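PDB 6IYR: type I modular polyketide synthase from Streptomyces albus subsp. albus, which probably transfers acyl extender units, such as malonyl from malonyl-coenzyme A, during salinomycin assembly, through the acyltransferase domain of module 8. Local coordinates for residues Arg426-Gly430 / Ala431-Leu435; Phe350-Thr353 / Val354-Glu357; Arg83-Leu86 / Glu87-Val91. One frame throughout, in Å; residues are numbered along the deposited sequence.

Contact 1 of 3, residues Arg426-Gly430 / Ala431-Leu435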
ATOM      1  N   ARG A 426      11.487  -1.573  -1.267  1.00 25.88           N
ATOM      2  CA  ARG A 426      12.419  -2.638  -1.536  1.00 32.70           C
ATOM      3  C   ARG A 426      13.731  -2.406  -0.777  1.00 34.72           C
ATOM      4  O   ARG A 426      14.261  -1.306  -0.743  1.00 31.23           O
ATOM      5  CB  ARG A 426      12.691  -2.727  -3.022  1.00 40.19           C
ATOM      6  CG  ARG A 426      13.433  -3.995  -3.419  1.00 52.38           C
ATOM      7  CD  ARG A 426      12.995  -4.416  -4.814  1.00 51.09           C
ATOM      8  NE  ARG A 426      12.988  -3.248  -5.671  1.00 48.76           N
ATOM      9  CZ  ARG A 426      11.990  -2.864  -6.449  1.00 45.38           C
ATOM     10  NH1 ARG A 426      12.125  -1.770  -7.179  1.00 51.56           N
ATOM     11  NH2 ARG A 426      10.932  -3.623  -6.618  1.00 52.53           N
ATOM     12  N   ASP A 427      14.213  -3.457  -0.150  1.00 35.02           N
ATOM     13  CA  ASP A 427      15.430  -3.433   0.658  1.00 41.82           C
ATOM     14  C   ASP A 427      15.300  -2.521   1.856  1.00 42.26           C
ATOM     15  O   ASP A 427      16.234  -2.453   2.645  1.00 38.24           O
ATOM     16  CB  ASP A 427      16.678  -3.084  -0.187  1.00 44.55           C
ATOM     17  CG  ASP A 427      16.946  -4.112  -1.308  1.00 52.90           C
ATOM     18  OD1 ASP A 427      16.638  -5.318  -1.143  1.00 58.61           O
ATOM     19  OD2 ASP A 427      17.405  -3.711  -2.397  1.00 72.96           O
ATOM     20  N   GLU A 428      14.111  -1.948   2.092  1.00 34.08           N
ATOM     21  CA  GLU A 428      13.840  -1.247   3.370  1.00 32.74           C
ATOM     22  C   GLU A 428      12.529  -1.659   4.071  1.00 32.57           C
ATOM     23  O   GLU A 428      11.514  -0.958   4.016  1.00 30.21           O
ATOM     24  CB  GLU A 428      13.874   0.276   3.181  1.00 33.13           C
ATOM     25  CG  GLU A 428      15.154   0.782   2.500  1.00 39.94           C
ATOM     26  CD  GLU A 428      15.074   2.255   2.125  1.00 37.75           C
ATOM     27  OE1 GLU A 428      15.625   2.629   1.093  1.00 50.46           O
ATOM     28  OE2 GLU A 428      14.339   3.018   2.778  1.00 40.58           O
ATOM     29  N   GLY A 429      12.615  -2.727   4.835  1.00 30.97           N
ATOM     30  CA  GLY A 429      11.455  -3.440   5.294  1.00 34.07           C
ATOM     31  C   GLY A 429      11.399  -3.481   6.805  1.00 34.34           C
ATOM     32  O   GLY A 429      10.811  -4.400   7.367  1.00 36.06           O
ATOM     33  N   GLY A 430      12.058  -2.519   7.467  1.00 37.17           N
ATOM     34  CA  GLY A 430      12.050  -2.456   8.929  1.00 35.03           C
ATOM     35  C   GLY A 430      11.408  -1.216   9.537  1.00 33.44           C
ATOM     36  O   GLY A 430      10.768  -0.408   8.859  1.00 29.90           O
ATOM     37  N   ALA A 431      11.651  -1.034  10.824  1.00 37.78           N
ATOM     38  CA  ALA A 431      11.079   0.085  11.558  1.00 38.44           C
ATOM     39  C   ALA A 431      11.626   1.412  11.054  1.00 37.19           C
ATOM     40  O   ALA A 431      10.949   2.427  11.095  1.00 39.18           O
ATOM     41  CB  ALA A 431      11.339  -0.082  13.046  1.00 41.62           C
ATOM     42  N   ALA A 432      12.824   1.418  10.491  1.00 38.80           N
ATOM     43  CA  ALA A 432      13.391   2.691  10.069  1.00 38.88           C
ATOM     44  C   ALA A 432      12.496   3.282   8.999  1.00 41.04           C
ATOM     45  O   ALA A 432      12.150   4.464   9.037  1.00 34.37           O
ATOM     46  CB  ALA A 432      14.801   2.504   9.519  1.00 45.23           C
ATOM     47  N   ARG A 433      12.146   2.468   8.009  1.00 35.31           N
ATOM     48  CA  ARG A 433      11.390   2.993   6.886  1.00 32.28           C
ATOM     49  C   ARG A 433       9.947   3.252   7.322  1.00 26.02           C
ATOM     50  O   ARG A 433       9.323   4.251   6.972  1.00 29.43           O
ATOM     51  CB  ARG A 433      11.448   2.042   5.699  1.00 31.83           C
ATOM     52  CG  ARG A 433      10.409   2.325   4.623  1.00 32.17           C
ATOM     53  CD  ARG A 433      10.443   3.757   4.101  1.00 34.83           C
ATOM     54  NE  ARG A 433      11.738   4.076   3.533  1.00 38.24           N
ATOM     55  CZ  ARG A 433      12.086   5.283   3.102  1.00 47.96           C
ATOM     56  NH1 ARG A 433      13.310   5.500   2.644  1.00 42.25           N
ATOM     57  NH2 ARG A 433      11.212   6.272   3.129  1.00 48.12           N
ATOM     58  N   PHE A 434       9.440   2.370   8.139  1.00 27.26           N
ATOM     59  CA  PHE A 434       8.073   2.500   8.577  1.00 30.21           C
ATOM     60  C   PHE A 434       7.935   3.795   9.368  1.00 37.04           C
ATOM     61  O   PHE A 434       7.062   4.593   9.089  1.00 31.32           O
ATOM     62  CB  PHE A 434       7.667   1.272   9.400  1.00 30.76           C
ATOM     63  CG  PHE A 434       6.180   0.947   9.333  1.00 32.14           C
ATOM     64  CD1 PHE A 434       5.216   1.942   9.480  1.00 38.74           C
ATOM     65  CD2 PHE A 434       5.748  -0.357   9.201  1.00 38.22           C
ATOM     66  CE1 PHE A 434       3.856   1.642   9.450  1.00 38.71           C
ATOM     67  CE2 PHE A 434       4.394  -0.659   9.172  1.00 34.85           C
ATOM     68  CZ  PHE A 434       3.450   0.343   9.283  1.00 35.74           C
ATOM     69  N   LEU A 435       8.849   4.046  10.305  1.00 35.27           N
ATOM     70  CA  LEU A 435       8.800   5.284  11.086  1.00 30.84           C
ATOM     71  C   LEU A 435       8.833   6.449  10.181  1.00 22.69           C
ATOM     72  O   LEU A 435       8.151   7.459  10.414  1.00 33.27           O
ATOM     73  CB  LEU A 435      10.008   5.411  12.030  1.00 33.64           C
ATOM     74  CG  LEU A 435       9.791   5.015  13.474  1.00 45.17           C
ATOM     75  CD1 LEU A 435      11.087   5.219  14.257  1.00 51.32           C
ATOM     76  CD2 LEU A 435       8.661   5.824  14.089  1.00 38.64           C
TER
HETATM   77  O   HOH W   1      14.110  -0.067   7.157  1.00 22.18           O
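Glu428 and Arg433 clasp each other across the start of helix 431-443, where the loop following strand 419-421 turns into the helix with Gly430 as N-cap. Charge pairing comes first. The guanidinium of Arg433 takes hold of Glu428 side-on with two nitrogens, both converging on OE2: NH1 lies 2.7 Å from OE2 and is received on the syn lone pair of that oxygen, while NE, 2.9 Å from the same oxygen, meets it almost along the C-O axis. OE2 sits in the guanidinium plane, but the carboxylate is rotated 36° from that plane, which fits a grip through one oxygen instead of a flat two-oxygen fork. Arg433 suits the place because its long chain folds back at chi2 and chi3 (55° and 59°), bringing the charged end round to the preceding loop. The salt bridge probably also eases the proximity of Arg425, whose NH2 lies close to that of Arg433.

Apolar contact is modest: CB of Arg433 packs 3.9 Å from CB of Glu428. Phe434 instead sends its ring into the interior, against Trp206 of helix 188-208 and Leu36.

Backbone bonds open the helix. As the N-cap residue, Gly430 offers its O to the first helical N-H: Phe434 N donates to Gly430 O at 3.2 Å, and Arg433 N reaches the same oxygen only weakly. Gly429 N is bound by OE1 of Glu145. A water completes the junction, accepting from Gly430 N at 3.2 Å and, weakly, from Arg433 N.

Contact 2 of 3, residues Phe350-Thr353 / Val354-Glu357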
ATOM      1  N   PHE A 350     -15.727   0.113   2.258  1.00 31.46           N
ATOM      2  CA  PHE A 350     -14.998  -0.611   1.203  1.00 27.25           C
ATOM      3  C   PHE A 350     -15.527  -0.155  -0.153  1.00 30.22           C
ATOM      4  O   PHE A 350     -16.699  -0.385  -0.504  1.00 27.35           O
ATOM      5  CB  PHE A 350     -15.178  -2.117   1.419  1.00 28.88           C
ATOM      6  CG  PHE A 350     -14.476  -2.990   0.392  1.00 27.79           C
ATOM      7  CD1 PHE A 350     -14.954  -3.084  -0.912  1.00 29.99           C
ATOM      8  CD2 PHE A 350     -13.523  -3.895   0.795  1.00 32.09           C
ATOM      9  CE1 PHE A 350     -14.310  -3.892  -1.838  1.00 33.97           C
ATOM     10  CE2 PHE A 350     -12.931  -4.774  -0.099  1.00 28.28           C
ATOM     11  CZ  PHE A 350     -13.326  -4.779  -1.420  1.00 32.66           C
ATOM     12  N   LEU A 351     -14.700   0.613  -0.861  1.00 24.97           N
ATOM     13  CA  LEU A 351     -15.045   1.117  -2.154  1.00 25.03           C
ATOM     14  C   LEU A 351     -14.522   0.160  -3.239  1.00 31.68           C
ATOM     15  O   LEU A 351     -13.329   0.033  -3.454  1.00 30.07           O
ATOM     16  CB  LEU A 351     -14.526   2.522  -2.338  1.00 27.86           C
ATOM     17  CG  LEU A 351     -14.742   3.143  -3.714  1.00 31.79           C
ATOM     18  CD1 LEU A 351     -16.198   3.073  -4.142  1.00 37.01           C
ATOM     19  CD2 LEU A 351     -14.244   4.586  -3.732  1.00 31.74           C
ATOM     20  N   SER A 352     -15.439  -0.564  -3.868  1.00 27.87           N
ATOM     21  CA  SER A 352     -15.094  -1.572  -4.868  1.00 27.31           C
ATOM     22  C   SER A 352     -14.512  -0.931  -6.100  1.00 26.42           C
ATOM     23  O   SER A 352     -15.087  -0.013  -6.706  1.00 26.13           O
ATOM     24  CB  SER A 352     -16.321  -2.380  -5.254  1.00 27.52           C
ATOM     25  OG  SER A 352     -16.006  -3.366  -6.229  1.00 26.32           O
ATOM     26  N   THR A 353     -13.365  -1.444  -6.497  1.00 24.58           N
ATOM     27  CA  THR A 353     -12.790  -1.036  -7.776  1.00 27.06           C
ATOM     28  C   THR A 353     -13.315  -1.949  -8.891  1.00 30.11           C
ATOM     29  O   THR A 353     -12.990  -1.757 -10.068  1.00 32.38           O
ATOM     30  CB  THR A 353     -11.267  -1.101  -7.720  1.00 23.90           C
ATOM     31  OG1 THR A 353     -10.859  -2.415  -7.340  1.00 24.61           O
ATOM     32  CG2 THR A 353     -10.747  -0.106  -6.699  1.00 25.57           C
ATOM     33  N   VAL A 354     -14.181  -2.889  -8.525  1.00 27.91           N
ATOM     34  CA  VAL A 354     -14.920  -3.675  -9.531  1.00 26.78           C
ATOM     35  C   VAL A 354     -16.188  -2.960  -9.947  1.00 31.37           C
ATOM     36  O   VAL A 354     -16.379  -2.618 -11.121  1.00 30.68           O
ATOM     37  CB  VAL A 354     -15.309  -5.065  -9.033  1.00 27.99           C
ATOM     38  CG1 VAL A 354     -16.036  -5.854 -10.129  1.00 37.30           C
ATOM     39  CG2 VAL A 354     -14.086  -5.831  -8.589  1.00 29.54           C
ATOM     40  N   THR A 355     -17.011  -2.624  -8.971  1.00 33.33           N
ATOM     41  CA  THR A 355     -18.268  -1.966  -9.281  1.00 28.50           C
ATOM     42  C   THR A 355     -18.190  -0.497  -9.217  1.00 33.38           C
ATOM     43  O   THR A 355     -19.099   0.171  -9.685  1.00 30.77           O
ATOM     44  CB  THR A 355     -19.377  -2.390  -8.338  1.00 34.66           C
ATOM     45  OG1 THR A 355     -19.118  -1.847  -7.033  1.00 29.10           O
ATOM     46  CG2 THR A 355     -19.439  -3.902  -8.295  1.00 31.11           C
ATOM     47  N   GLY A 356     -17.172   0.043  -8.549  1.00 31.08           N
ATOM     48  CA  GLY A 356     -17.096   1.491  -8.424  1.00 31.69           C
ATOM     49  C   GLY A 356     -18.064   2.032  -7.375  1.00 28.07           C
ATOM     50  O   GLY A 356     -18.281   3.215  -7.335  1.00 34.36           O
ATOM     51  N   GLU A 357     -18.565   1.184  -6.477  1.00 29.65           N
ATOM     52  CA  GLU A 357     -19.436   1.643  -5.359  1.00 30.36           C
ATOM     53  C   GLU A 357     -19.002   1.088  -4.025  1.00 28.90           C
ATOM     54  O   GLU A 357     -18.380   0.047  -3.965  1.00 24.92           O
ATOM     55  CB  GLU A 357     -20.890   1.198  -5.600  1.00 36.10           C
ATOM     56  CG  GLU A 357     -21.778   2.377  -5.945  1.00 53.90           C
ATOM     57  CD  GLU A 357     -22.080   2.402  -7.404  1.00 52.18           C
ATOM     58  OE1 GLU A 357     -22.442   1.323  -7.905  1.00 64.24           O
ATOM     59  OE2 GLU A 357     -22.000   3.482  -8.030  1.00 68.01           O
TER
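The flat carbonyl group of Glu357 receives two visitors from 350-353, both over the same face. Leu351 CD1 stands almost squarely above the carbonyl carbon, 3.4 Å from Glu357 C. Beside it, Ser352 N donates to Glu357 O over 3.0 Å, rising 47° out of the carbonyl plane. Leucine suits the spot because its CG lies anti to the backbone N (chi1 176°), letting one methyl roof the peptide while the side chain also packs on Ala382 and Leu386 of helix 379-388.

Ser352 organises the turn from within. Its hydroxyl swings forward beneath the following backbone, and OG accepts from two successive amides: Val354 N at 3.0 Å, by a bent bond, and Thr355 N, also at 3.0 Å and nearly straight at 170°. The first of these makes an ST turn. OG is also hydrogen-bonded to the hydroxyl of Tyr368, so this small buried group has three partners, and a serine is short enough to serve them all. Its own carbonyl is engaged too, through a weak bond from Gly356 N to Ser352 O.

Thr355 repeats the device one step later: OG1 accepts from Glu357 N at 3.1 Å, a second ST turn, while resting 3.4 Å from Ser352 CB. Inside this second turn, between Thr355 and Glu357, Gly356 adopts a positive phi that a residue without a side chain takes easily.

Thr353 faces elsewhere, its OG1 bound to the carbonyl of Gly218 and its N to Glu223. The whole forms the loop of a beta-hairpin joining strands 350-351 and 358-359, set beside the GHSQG sequence that is probably the nucleophile elbow of this acyltransferase.

Contact 3 of 3, residues Arg83-Leu86 / Glu87-Val91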
ATOM      1  N   ARG A  83       0.102  18.474  24.043  1.00 30.00           N
ATOM      2  CA  ARG A  83       0.187  19.568  23.080  1.00 30.00           C
ATOM      3  C   ARG A  83      -0.408  19.200  21.728  1.00 30.00           C
ATOM      4  O   ARG A  83      -0.084  18.163  21.141  1.00 30.00           O
ATOM      5  CB  ARG A  83       1.643  20.002  22.903  1.00 30.00           C
ATOM      6  CG  ARG A  83       2.257  20.635  24.142  1.00 30.00           C
ATOM      7  CD  ARG A  83       3.689  21.110  23.952  1.00 30.00           C
ATOM      8  NE  ARG A  83       4.255  21.646  25.185  1.00 30.00           N
ATOM      9  CZ  ARG A  83       5.519  22.020  25.323  1.00 30.00           C
ATOM     10  NH1 ARG A  83       6.358  21.923  24.299  1.00 30.00           N
ATOM     11  NH2 ARG A  83       5.950  22.496  26.485  1.00 30.00           N
ATOM     12  N   ALA A  84      -1.260  20.093  21.232  1.00 30.00           N
ATOM     13  CA  ALA A  84      -1.909  19.918  19.949  1.00 30.00           C
ATOM     14  C   ALA A  84      -0.963  20.552  18.971  1.00 30.00           C
ATOM     15  O   ALA A  84      -0.512  21.678  19.151  1.00 30.00           O
ATOM     16  CB  ALA A  84      -3.255  20.600  19.922  1.00 30.00           C
ATOM     17  N   ALA A  85      -0.671  19.807  17.927  1.00 69.86           N
ATOM     18  CA  ALA A  85       0.297  20.214  16.929  1.00 57.41           C
ATOM     19  C   ALA A  85      -0.311  21.100  15.856  1.00 57.24           C
ATOM     20  O   ALA A  85      -1.424  20.878  15.413  1.00 53.97           O
ATOM     21  CB  ALA A  85       0.949  19.003  16.316  1.00 61.18           C
ATOM     22  N   LEU A  86       0.459  22.091  15.437  1.00 46.92           N
ATOM     23  CA  LEU A  86       0.059  23.069  14.436  1.00 53.61           C
ATOM     24  C   LEU A  86       0.174  22.622  12.977  1.00 46.37           C
ATOM     25  O   LEU A  86       0.639  21.541  12.703  1.00 62.26           O
ATOM     26  CB  LEU A  86       0.774  24.387  14.682  1.00 58.25           C
ATOM     27  CG  LEU A  86       0.319  25.040  15.985  1.00 74.13           C
ATOM     28  CD1 LEU A  86      -1.178  25.277  15.948  1.00 75.94           C
ATOM     29  CD2 LEU A  86       0.661  24.179  17.182  1.00 69.63           C
ATOM     30  N   GLU A  87      -0.308  23.453  12.064  1.00 49.34           N
ATOM     31  CA  GLU A  87      -0.316  23.181  10.629  1.00 46.61           C
ATOM     32  C   GLU A  87       1.001  22.884   9.900  1.00 52.49           C
ATOM     33  O   GLU A  87       1.024  22.063   9.010  1.00 44.45           O
ATOM     34  CB  GLU A  87      -1.033  24.302   9.892  1.00 55.25           C
ATOM     35  CG  GLU A  87      -2.504  24.386  10.232  1.00 79.06           C
ATOM     36  CD  GLU A  87      -3.340  25.014   9.133  1.00105.15           C
ATOM     37  OE1 GLU A  87      -2.764  25.711   8.261  1.00 93.23           O
ATOM     38  OE2 GLU A  87      -4.577  24.807   9.151  1.00119.08           O
ATOM     39  N   SER A  88       2.076  23.574  10.229  1.00 40.29           N
ATOM     40  CA  SER A  88       3.332  23.330   9.561  1.00 41.59           C
ATOM     41  C   SER A  88       4.227  22.452  10.466  1.00 45.97           C
ATOM     42  O   SER A  88       4.271  22.652  11.689  1.00 42.04           O
ATOM     43  CB  SER A  88       3.953  24.674   9.180  1.00 37.00           C
ATOM     44  OG  SER A  88       5.349  24.562   9.151  1.00 55.91           O
ATOM     45  N   ARG A  89       4.678  21.308   9.940  1.00 41.70           N
ATOM     46  CA  ARG A  89       5.173  20.225  10.819  1.00 34.79           C
ATOM     47  C   ARG A  89       6.499  19.619  10.375  1.00 37.20           C
ATOM     48  O   ARG A  89       6.859  19.660   9.188  1.00 38.23           O
ATOM     49  CB  ARG A  89       4.150  19.099  10.956  1.00 43.13           C
ATOM     50  CG  ARG A  89       2.867  19.485  11.664  1.00 37.45           C
ATOM     51  CD  ARG A  89       1.851  18.346  11.563  1.00 38.04           C
ATOM     52  NE  ARG A  89       0.671  18.640  12.349  1.00 38.43           N
ATOM     53  CZ  ARG A  89      -0.245  17.756  12.706  1.00 40.65           C
ATOM     54  NH1 ARG A  89      -1.276  18.145  13.427  1.00 40.01           N
ATOM     55  NH2 ARG A  89      -0.140  16.490  12.367  1.00 35.94           N
ATOM     56  N   GLY A  90       7.216  19.039  11.342  1.00 30.92           N
ATOM     57  CA  GLY A  90       8.530  18.478  11.078  1.00 32.82           C
ATOM     58  C   GLY A  90       8.806  17.350  12.045  1.00 27.24           C
ATOM     59  O   GLY A  90       8.280  17.325  13.160  1.00 29.67           O
ATOM     60  N   VAL A  91       9.548  16.349  11.580  1.00 29.00           N
ATOM     61  CA  VAL A  91       9.940  15.244  12.437  1.00 28.54           C
ATOM     62  C   VAL A  91      11.399  14.963  12.165  1.00 31.85           C
ATOM     63  O   VAL A  91      11.833  14.978  11.003  1.00 33.36           O
ATOM     64  CB  VAL A  91       9.139  13.969  12.147  1.00 34.53           C
ATOM     65  CG1 VAL A  91       9.517  12.895  13.140  1.00 33.36           C
ATOM     66  CG2 VAL A  91       7.646  14.227  12.194  1.00 30.55           C
TER
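Arg89 reaches back from strand 88-94 to grip the carbonyls of Leu86 and Ala85, and this is where the contact is tight. NE donates to Leu86 O at 2.9 Å along a fairly straight path (161°), with the oxygen in the guanidinium plane and at its edge. NH1 adds a weak bond to Ala85 O at 3.4 Å. Over one guanidinium face sits the methyl of Ala85, its CB 3.7 Å from NH1; a small residue permits this close approach. The chain runs extended from CG to NE, and CG itself passes 3.2 Å from Leu86 O, so the aliphatic part lies alongside the carbonyl that the charged part binds. Beyond the two segments, Trp442 of helix 431-443 makes a cation-pi contact with Arg89 and accepts from NH2 through its backbone O.

The other side is loose. The side chains of Leu86 and Glu87 lie at the solvent-exposed surface, and Glu87 is poorly ordered, as might be expected of a flexible acidic chain there. Their backbones are nevertheless secured: Leu86 N bonds to Ser46 OG, and Glu87 pairs with Thr121.

The arginine thus bonds the loop to the start of the middle strand of a three-stranded antiparallel sheet, 41-47, 88-94 and 116-120, consistent with the linker subdomain that precedes the acyltransferase in modular polyketide synthases.

Along the chain contact 3 comes first, then contact 2, then contact 1. Contacts 1 and 3 are neighbours in space, with nearest atoms about 6 Å apart though not touching, and helix 431-443 joins them: contact 1 forms its first turn, while Trp442 near its end meets contact 3. This late helix therefore packs back against the early three-stranded sheet. Contact 2 stands apart, its centre about 30 Å from that of contact 1, on opposite sides of the chain's centre, and about 35 Å from that of contact 3. It lies beside the probable nucleophile elbow, whereas the other two lie near the two ends of that helix, probably where the catalytic body meets the linker region.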